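Local coordinates for protein glycoside hydrolase family 5 (Aspergillus oryzae, PDB 6LA0) that is a secreted rutinosidase that hydrolyses beta-glycosidic bonds, releasing rutinose from rutin, and may, as its relatives do, also act on 1,3-beta-glucans, at residues Gly21-Gly26 / Cys331-Lys336; Gly45-Trp50 / Glu147-Trp152; Gly86-Pro91 / Met127-Asp132. All coordinates share one frame; numbering follows the deposited sequence.

Interaction 1: residues Gly21-Gly26 / Cys331-Lys336; sequences GVNLGG and CYWTAK
Asn23 leans on both the backbone and the indole of Cys331-Lys336, and its side chain can be followed outward. CB sits 3.5 Å from Trp333 CE3. CG, placed beside the backbone N (chi1 -75°), comes 3.4 Å from Trp333 CE3, the amide plane inclined at 49° to the indole. At the tip the two ends part. ND2 donates to Gly297 O and, weakly, to Tyr332 O at 3.2 Å, while OD1 passes Trp333 CZ3 and accepts a bond from Arg89 NH1. Asparagine suits this buried place because one flat group supplies both donor and acceptor, and bonds at both ends fix its rotation.

The backbones pair as parallel strands: Tyr332 N donates to Gly21 O across 3.0 Å, and Asn23 N reaches Tyr332 O at 2.8 Å in an almost straight bond (179°). Tyr332 O thus takes a short bond from the backbone N and a weak one from ND2. Beyond, a cis peptide joins Trp333 to Thr334. Ala335 N donates to Asn23 O, and Gly25 N to Thr334 OG1 at 2.9 Å; that hydroxyl also donates to a water bridging Gly25 O and Lys336 O. Gly25, lacking a side chain, lets indole and hydroxyl come close. First strand beside last closes a TIM barrel, and a cis peptide following a tryptophan after the last strand recurs in many family 5 glycosidases.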
loop_
_atom_site.group_PDB
_atom_site.type_symbol
_atom_site.label_atom_id
_atom_site.label_comp_id
_atom_site.label_asym_id
_atom_site.label_seq_id
_atom_site.Cartn_x
_atom_site.Cartn_y
_atom_site.Cartn_z
ATOM N N GLY A 21 8.048 3.712 -8.296
ATOM C CA GLY A 21 8.209 2.309 -7.964
ATOM C C GLY A 21 6.918 1.526 -8.026
ATOM O O GLY A 21 5.985 1.875 -8.753
ATOM N N VAL A 22 6.881 0.434 -7.262
ATOM C CA VAL A 22 5.734 -0.461 -7.234
ATOM C C VAL A 22 5.430 -0.856 -5.796
ATOM O O VAL A 22 6.268 -0.733 -4.901
ATOM C CB VAL A 22 5.983 -1.733 -8.082
ATOM C CG1 VAL A 22 6.335 -1.358 -9.521
ATOM C CG2 VAL A 22 7.073 -2.605 -7.443
ATOM N N ASN A 23 4.197 -1.311 -5.589
ATOM C CA ASN A 23 3.823 -2.089 -4.416
ATOM C C ASN A 23 4.205 -3.557 -4.604
ATOM O O ASN A 23 4.183 -4.087 -5.717
ATOM C CB ASN A 23 2.317 -2.025 -4.183
ATOM C CG ASN A 23 1.877 -0.722 -3.608
ATOM O OD1 ASN A 23 1.870 -0.553 -2.394
ATOM N ND2 ASN A 23 1.514 0.222 -4.476
ATOM N N LEU A 24 4.529 -4.219 -3.496
ATOM C CA LEU A 24 4.685 -5.672 -3.490
ATOM C C LEU A 24 3.427 -6.301 -2.889
ATOM O O LEU A 24 3.432 -6.906 -1.807
ATOM C CB LEU A 24 5.937 -6.070 -2.717
ATOM C CG LEU A 24 7.266 -5.508 -3.210
ATOM C CD1 LEU A 24 8.405 -6.181 -2.439
ATOM C CD2 LEU A 24 7.422 -5.715 -4.719
ATOM N N GLY A 25 2.329 -6.145 -3.619
ATOM C CA GLY A 25 1.055 -6.651 -3.154
ATOM C C GLY A 25 0.945 -8.157 -3.300
ATOM O O GLY A 25 1.663 -8.799 -4.074
ATOM N N GLY A 26 0.030 -8.728 -2.518
ATOM C CA GLY A 26 -0.244 -10.154 -2.560
ATOM C C GLY A 26 0.842 -11.048 -2.002
ATOM O O GLY A 26 0.745 -12.269 -2.151
ATOM N N CYS A 331 3.711 4.715 -6.624
ATOM C CA CYS A 331 3.948 3.269 -6.617
ATOM C C CYS A 331 2.768 2.579 -7.287
ATOM O O CYS A 331 1.633 2.700 -6.819
ATOM C CB CYS A 331 4.102 2.721 -5.192
ATOM S SG CYS A 331 5.727 3.014 -4.439
ATOM N N TYR A 332 3.036 1.803 -8.331
ATOM C CA TYR A 332 1.948 1.117 -9.019
ATOM C C TYR A 332 1.435 -0.059 -8.190
ATOM O O TYR A 332 2.194 -0.720 -7.479
ATOM C CB TYR A 332 2.419 0.628 -10.399
ATOM C CG TYR A 332 1.297 0.323 -11.367
ATOM C CD1 TYR A 332 0.757 1.329 -12.185
ATOM C CD2 TYR A 332 0.781 -0.962 -11.480
ATOM C CE1 TYR A 332 -0.282 1.047 -13.076
ATOM C CE2 TYR A 332 -0.258 -1.252 -12.377
ATOM C CZ TYR A 332 -0.783 -0.244 -13.164
ATOM O OH TYR A 332 -1.814 -0.555 -14.039
ATOM N N TRP A 333 0.124 -0.319 -8.288
ATOM C CA TRP A 333 -0.474 -1.538 -7.748
ATOM C C TRP A 333 -0.779 -2.474 -8.918
ATOM O O TRP A 333 -1.746 -2.249 -9.646
ATOM C CB TRP A 333 -1.754 -1.244 -6.960
ATOM C CG TRP A 333 -2.197 -2.449 -6.181
ATOM C CD1 TRP A 333 -2.925 -3.517 -6.648
ATOM C CD2 TRP A 333 -1.895 -2.745 -4.810
ATOM N NE1 TRP A 333 -3.100 -4.445 -5.645
ATOM C CE2 TRP A 333 -2.483 -3.994 -4.509
ATOM C CE3 TRP A 333 -1.189 -2.069 -3.802
ATOM C CZ2 TRP A 333 -2.387 -4.578 -3.253
ATOM C CZ3 TRP A 333 -1.100 -2.657 -2.547
ATOM C CH2 TRP A 333 -1.694 -3.902 -2.289
ATOM N N THR A 334 0.010 -3.541 -9.088
ATOM C CA THR A 334 1.040 -4.017 -8.166
ATOM C C THR A 334 2.141 -4.688 -9.017
ATOM O O THR A 334 2.007 -4.761 -10.237
ATOM C CB THR A 334 0.449 -5.011 -7.149
ATOM O OG1 THR A 334 1.477 -5.518 -6.289
ATOM C CG2 THR A 334 -0.245 -6.166 -7.890
ATOM N N ALA A 335 3.228 -5.152 -8.395
ATOM C CA ALA A 335 4.376 -5.631 -9.170
ATOM C C ALA A 335 4.017 -6.833 -10.039
ATOM O O ALA A 335 4.366 -6.882 -11.232
ATOM C CB ALA A 335 5.538 -5.976 -8.239
ATOM N N LYS A 336 3.350 -7.834 -9.447
ATOM C CA LYS A 336 2.923 -9.052 -10.133
ATOM C C LYS A 336 1.454 -9.336 -9.829
ATOM O O LYS A 336 1.020 -9.254 -8.675
ATOM C CB LYS A 336 3.782 -10.255 -9.704
ATOM C CG LYS A 336 5.266 -10.067 -9.975
ATOM C CD LYS A 336 6.074 -11.258 -9.490
ATOM C CE LYS A 336 6.228 -12.303 -10.583
ATOM N NZ LYS A 336 7.159 -13.430 -10.182
HETATM O O HOH W 1 2.122 -8.076 -6.634
#

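Interaction 2: residues Gly45-Trp50 / Glu147-Trp152; sequences GADDEW and EASGHW
Trp50, in the first turn of helix 49-56, stands with its CA 5.5 Å from the CA of Ala148, which opens a type II beta turn running to His151 and closed by a hydrogen bond from His151 N to Ala148 O. The turn lies in the loop that follows strand 128-133 of the barrel and packs against the start of that helix. Gly150 suits the third position of the turn, where phi is positive. Asp48 is the N-cap of the helix and works in two directions. Its OD1 accepts from Gly51 N, as a short capping carboxylate can, while OD2 turns its anti lone pair to Ser149 N at 2.8 Å. A water also donates to that OD2 and links it to Ser149 O, so the buried carboxylate ties the helix start to the turn. Beside it, Ser149 OG donates to Asp47 OD1 across 2.7 Å, meeting the carboxylate from above its plane. A second water accepts from Trp50 N and donates to Glu147 O.

The aromatic half is built on Trp50, whose indole swings out opposite its backbone N (chi1 -179°) and lies alongside Glu147. Glu147 CG is 3.6 Å from Trp50 CZ3. Ala148 CB reaches Trp50 CB at 3.5 Å and lies against one indole face and over the centre of the His151 ring; its small methyl fits between the two rings. On that same indole face His151 presents its edge, in a T-shaped pair with planes at 61° and its centroid 4.8 Å from that of the six-membered ring. Glu147 holds the imidazole so turned: OE2 is bound by Tyr94 OH and Gly138 N, while OE1 accepts from His151 ND1 at 2.7 Å, nearly in the imidazole plane.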
loop_
_atom_site.group_PDB
_atom_site.type_symbol
_atom_site.label_atom_id
_atom_site.label_comp_id
_atom_site.label_asym_id
_atom_site.label_seq_id
_atom_site.Cartn_x
_atom_site.Cartn_y
_atom_site.Cartn_z
ATOM N N GLY A 45 -13.404 -20.885 -0.286
ATOM C CA GLY A 45 -14.572 -20.052 -0.446
ATOM C C GLY A 45 -14.561 -18.764 0.352
ATOM O O GLY A 45 -15.462 -17.931 0.164
ATOM N N ALA A 46 -13.577 -18.569 1.226
ATOM C CA ALA A 46 -13.520 -17.350 2.017
ATOM C C ALA A 46 -13.161 -16.165 1.132
ATOM O O ALA A 46 -12.538 -16.307 0.075
ATOM C CB ALA A 46 -12.501 -17.477 3.148
ATOM N N ASP A 47 -13.560 -14.977 1.575
ATOM C CA ASP A 47 -13.259 -13.767 0.823
ATOM C C ASP A 47 -12.170 -12.914 1.467
ATOM O O ASP A 47 -11.822 -11.868 0.915
ATOM C CB ASP A 47 -14.542 -12.948 0.595
ATOM C CG ASP A 47 -15.091 -12.297 1.868
ATOM O OD1 ASP A 47 -14.473 -12.388 2.950
ATOM O OD2 ASP A 47 -16.173 -11.672 1.777
ATOM N N ASP A 48 -11.619 -13.326 2.610
ATOM C CA ASP A 48 -10.549 -12.576 3.266
ATOM C C ASP A 48 -9.410 -13.507 3.667
ATOM O O ASP A 48 -9.582 -14.725 3.749
ATOM C CB ASP A 48 -11.047 -11.804 4.511
ATOM C CG ASP A 48 -11.877 -12.643 5.461
ATOM O OD1 ASP A 48 -11.991 -13.875 5.274
ATOM O OD2 ASP A 48 -12.434 -12.042 6.418
ATOM N N GLU A 49 -8.227 -12.918 3.901
ATOM C CA GLU A 49 -7.102 -13.703 4.417
ATOM C C GLU A 49 -7.473 -14.383 5.735
ATOM O O GLU A 49 -7.121 -15.547 5.967
ATOM C CB GLU A 49 -5.848 -12.820 4.599
ATOM C CG GLU A 49 -4.689 -13.507 5.379
ATOM C CD GLU A 49 -3.350 -12.731 5.401
ATOM O OE1 GLU A 49 -3.245 -11.654 4.782
ATOM O OE2 GLU A 49 -2.391 -13.198 6.060
ATOM N N TRP A 50 -8.198 -13.668 6.604
ATOM C CA TRP A 50 -8.654 -14.220 7.879
ATOM C C TRP A 50 -9.368 -15.561 7.696
ATOM O O TRP A 50 -9.037 -16.557 8.357
ATOM C CB TRP A 50 -9.561 -13.183 8.559
ATOM C CG TRP A 50 -10.143 -13.535 9.918
ATOM C CD1 TRP A 50 -11.111 -14.465 10.185
ATOM C CD2 TRP A 50 -9.840 -12.901 11.178
ATOM N NE1 TRP A 50 -11.404 -14.470 11.533
ATOM C CE2 TRP A 50 -10.640 -13.519 12.161
ATOM C CE3 TRP A 50 -8.962 -11.884 11.566
ATOM C CZ2 TRP A 50 -10.590 -13.151 13.513
ATOM C CZ3 TRP A 50 -8.916 -11.511 12.917
ATOM C CH2 TRP A 50 -9.720 -12.148 13.869
ATOM N N GLU A 147 -8.224 -6.008 8.388
ATOM C CA GLU A 147 -8.018 -7.164 9.275
ATOM C C GLU A 147 -8.809 -8.364 8.757
ATOM O O GLU A 147 -8.272 -9.470 8.598
ATOM C CB GLU A 147 -8.437 -6.891 10.729
ATOM C CG GLU A 147 -8.360 -8.145 11.620
ATOM C CD GLU A 147 -8.744 -7.879 13.078
ATOM O OE1 GLU A 147 -9.947 -7.693 13.363
ATOM O OE2 GLU A 147 -7.839 -7.857 13.940
ATOM N N ALA A 148 -10.101 -8.154 8.524
ATOM C CA ALA A 148 -11.007 -9.219 8.110
ATOM C C ALA A 148 -12.299 -8.578 7.623
ATOM O O ALA A 148 -12.637 -7.467 8.035
ATOM C CB ALA A 148 -11.299 -10.187 9.263
ATOM N N SER A 149 -13.006 -9.282 6.737
ATOM C CA SER A 149 -14.296 -8.799 6.248
ATOM C C SER A 149 -15.231 -8.551 7.423
ATOM O O SER A 149 -15.350 -9.390 8.319
ATOM C CB SER A 149 -14.936 -9.819 5.292
ATOM O OG SER A 149 -14.244 -9.924 4.064
ATOM N N GLY A 150 -15.888 -7.393 7.423
ATOM C CA GLY A 150 -16.857 -7.075 8.458
ATOM C C GLY A 150 -16.303 -6.640 9.800
ATOM O O GLY A 150 -17.078 -6.540 10.758
ATOM N N HIS A 151 -14.997 -6.377 9.911
ATOM C CA HIS A 151 -14.382 -5.939 11.162
ATOM C C HIS A 151 -14.129 -4.431 11.121
ATOM O O HIS A 151 -13.338 -3.952 10.300
ATOM C CB HIS A 151 -13.069 -6.686 11.416
ATOM C CG HIS A 151 -13.244 -8.118 11.823
ATOM N ND1 HIS A 151 -12.382 -8.753 12.696
ATOM C CD2 HIS A 151 -14.170 -9.041 11.469
ATOM C CE1 HIS A 151 -12.770 -10.007 12.858
ATOM N NE2 HIS A 151 -13.851 -10.208 12.123
ATOM N N TRP A 152 -14.804 -3.685 12.004
ATOM C CA TRP A 152 -14.507 -2.274 12.255
ATOM C C TRP A 152 -14.134 -2.027 13.713
ATOM O O TRP A 152 -14.283 -0.900 14.201
ATOM C CB TRP A 152 -15.696 -1.376 11.901
ATOM C CG TRP A 152 -15.960 -1.108 10.471
ATOM C CD1 TRP A 152 -15.487 -0.064 9.725
ATOM C CD2 TRP A 152 -16.839 -1.845 9.617
ATOM N NE1 TRP A 152 -15.994 -0.131 8.444
ATOM C CE2 TRP A 152 -16.825 -1.217 8.355
ATOM C CE3 TRP A 152 -17.623 -2.992 9.792
ATOM C CZ2 TRP A 152 -17.558 -1.698 7.278
ATOM C CZ3 TRP A 152 -18.352 -3.462 8.724
ATOM C CH2 TRP A 152 -18.319 -2.814 7.483
HETATM O O HOH W 2 -14.202 -12.247 8.200
HETATM O O HOH W 3 -7.849 -10.614 6.218
#

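Interaction 3: residues Gly86-Pro91 / Met127-Asp132; sequences GVLRIP and MHIIVD
A beta-alpha-beta unit of the barrel brings Gly86-Pro91 and Met127-Asp132 together as parallel neighbours, their strand axes 4.8 Å apart. Five backbone bonds join them, beginning with His128 N to Gly86 O at 3.0 Å and finishing with Asp132 N to Ile90 O at 3.1 Å. On the face with Leu88 and Ile90 the contact is apolar: Met127 SD rests 3.8 Å from Leu88 CG, Leu88 and Ile129 lie side by side with CD1 atoms meeting, and Ile90 CD1 touches Ile129 CG2 at 3.8 Å. Beta-branched Ile90 and Ile129 suit extended strands.

The face with Val87 and Ile130, where Val87 CG2 meets Ile130 CD1 at 4.0 Å, turns polar toward the C-terminal ends. Arg89, its chain stretched out from CG to NE, lays its guanidinium over the carboxylate of Asp132, planes only 15° apart. The Arg89 NH2 to Asp132 OD2 distance of 3.7 Å makes a long salt bridge of charges alone; NE, NH1 and NH2 are bonded to Glu187, Glu298 and Asn190 respectively, and Asp132 OD2 to His134. Leu88 and unbranched Met127 pack under helices 74-81 and 110-125, and strands 19-23 and 184-187 flank the pair.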
loop_
_atom_site.group_PDB
_atom_site.type_symbol
_atom_site.label_atom_id
_atom_site.label_comp_id
_atom_site.label_asym_id
_atom_site.label_seq_id
_atom_site.Cartn_x
_atom_site.Cartn_y
_atom_site.Cartn_z
ATOM N N GLY A 86 12.872 2.871 -8.008
ATOM C CA GLY A 86 13.624 3.425 -6.905
ATOM C C GLY A 86 12.952 3.346 -5.545
ATOM O O GLY A 86 13.534 3.793 -4.555
ATOM N N VAL A 87 11.741 2.791 -5.475
ATOM C CA VAL A 87 11.004 2.700 -4.217
ATOM C C VAL A 87 10.104 1.468 -4.252
ATOM O O VAL A 87 9.484 1.154 -5.274
ATOM C CB VAL A 87 10.198 3.991 -3.934
ATOM C CG1 VAL A 87 9.206 4.263 -5.053
ATOM C CG2 VAL A 87 9.456 3.871 -2.612
ATOM N N LEU A 88 10.058 0.755 -3.129
ATOM C CA LEU A 88 9.180 -0.396 -2.945
ATOM C C LEU A 88 8.253 -0.106 -1.775
ATOM O O LEU A 88 8.723 0.185 -0.668
ATOM C CB LEU A 88 9.977 -1.681 -2.682
ATOM C CG LEU A 88 10.966 -2.155 -3.753
ATOM C CD1 LEU A 88 11.794 -3.316 -3.229
ATOM C CD2 LEU A 88 10.245 -2.532 -5.048
ATOM N N ARG A 89 6.942 -0.171 -2.018
ATOM C CA ARG A 89 5.951 -0.154 -0.947
ATOM C C ARG A 89 5.562 -1.595 -0.646
ATOM O O ARG A 89 5.120 -2.321 -1.543
ATOM C CB ARG A 89 4.713 0.658 -1.318
ATOM C CG ARG A 89 3.697 0.785 -0.173
ATOM C CD ARG A 89 2.656 1.865 -0.502
ATOM N NE ARG A 89 1.639 2.064 0.537
ATOM C CZ ARG A 89 0.399 1.584 0.483
ATOM N NH1 ARG A 89 0.023 0.840 -0.539
ATOM N NH2 ARG A 89 -0.474 1.845 1.456
ATOM N N ILE A 90 5.714 -1.998 0.609
ATOM C CA ILE A 90 5.570 -3.389 1.019
ATOM C C ILE A 90 4.472 -3.471 2.073
ATOM O O ILE A 90 4.708 -3.207 3.255
ATOM C CB ILE A 90 6.900 -3.952 1.548
ATOM C CG1 ILE A 90 8.045 -3.536 0.614
ATOM C CG2 ILE A 90 6.810 -5.480 1.724
ATOM C CD1 ILE A 90 9.372 -4.208 0.905
ATOM N N PRO A 91 3.254 -3.835 1.683
ATOM C CA PRO A 91 2.195 -4.062 2.675
ATOM C C PRO A 91 2.465 -5.295 3.536
ATOM O O PRO A 91 2.858 -6.354 3.039
ATOM C CB PRO A 91 0.939 -4.256 1.806
ATOM C CG PRO A 91 1.257 -3.540 0.531
ATOM C CD PRO A 91 2.720 -3.794 0.308
ATOM N N MET A 127 17.421 1.262 -3.317
ATOM C CA MET A 127 16.009 1.611 -3.262
ATOM C C MET A 127 15.607 2.086 -1.871
ATOM O O MET A 127 16.251 1.763 -0.864
ATOM C CB MET A 127 15.137 0.421 -3.666
ATOM C CG MET A 127 15.434 -0.148 -5.061
ATOM S SD MET A 127 14.189 -1.335 -5.588
ATOM C CE MET A 127 14.996 -2.047 -7.021
ATOM N N HIS A 128 14.528 2.871 -1.829
ATOM C CA HIS A 128 13.878 3.261 -0.584
ATOM C C HIS A 128 12.721 2.310 -0.309
ATOM O O HIS A 128 12.063 1.845 -1.242
ATOM C CB HIS A 128 13.359 4.700 -0.675
ATOM C CG HIS A 128 12.931 5.283 0.639
ATOM N ND1 HIS A 128 13.826 5.810 1.545
ATOM C CD2 HIS A 128 11.701 5.450 1.183
ATOM C CE1 HIS A 128 13.167 6.264 2.599
ATOM N NE2 HIS A 128 11.876 6.053 2.409
ATOM N N ILE A 129 12.471 2.024 0.973
ATOM C CA ILE A 129 11.453 1.052 1.386
ATOM C C ILE A 129 10.397 1.754 2.237
ATOM O O ILE A 129 10.721 2.351 3.269
ATOM C CB ILE A 129 12.061 -0.122 2.177
ATOM C CG1 ILE A 129 13.224 -0.782 1.418
ATOM C CG2 ILE A 129 10.970 -1.142 2.512
ATOM C CD1 ILE A 129 12.810 -1.484 0.142
ATOM N N ILE A 130 9.131 1.642 1.818
ATOM C CA ILE A 130 7.969 2.040 2.610
ATOM C C ILE A 130 7.427 0.772 3.271
ATOM O O ILE A 130 6.937 -0.138 2.589
ATOM C CB ILE A 130 6.893 2.720 1.744
ATOM C CG1 ILE A 130 7.354 4.087 1.227
ATOM C CG2 ILE A 130 5.595 2.928 2.529
ATOM C CD1 ILE A 130 6.533 4.597 0.041
ATOM N N VAL A 131 7.530 0.687 4.595
ATOM C CA VAL A 131 6.988 -0.448 5.328
ATOM C C VAL A 131 5.562 -0.066 5.714
ATOM O O VAL A 131 5.351 0.877 6.483
ATOM C CB VAL A 131 7.847 -0.796 6.550
ATOM C CG1 VAL A 131 7.267 -1.991 7.283
ATOM C CG2 VAL A 131 9.280 -1.088 6.128
ATOM N N ASP A 132 4.579 -0.768 5.147
ATOM C CA ASP A 132 3.173 -0.400 5.283
ATOM C C ASP A 132 2.493 -1.396 6.218
ATOM O O ASP A 132 2.563 -2.604 5.996
ATOM C CB ASP A 132 2.511 -0.339 3.895
ATOM C CG ASP A 132 1.004 -0.564 3.928
ATOM O OD1 ASP A 132 0.305 0.064 4.736
ATOM O OD2 ASP A 132 0.502 -1.370 3.119
#

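Interactions 1 and 3 belong to one parallel sheet, in which strands 128-133, 87-92, 19-23 and 329-332 stand in that order; their centres are 10 Å apart. They are joined through strand 19-23 and the side chain of Arg89: Leu24 N reaches Arg89 O, and Cys331 SG packs on Val87 CG1. Interaction 2 lies about 21 Å and 25 Å from the centres of interactions 1 and 3, joining the start of helix 49-56 to the loop between strand 128-133 and helix 158-176. Along the chain, interaction 3 is nested within interaction 2, and both within interaction 1. Interactions 1 and 3 thus build barrel wall while 2 ties outer segments together, probably near the strands' C-terminal ends, where TIM barrels carry their active sites.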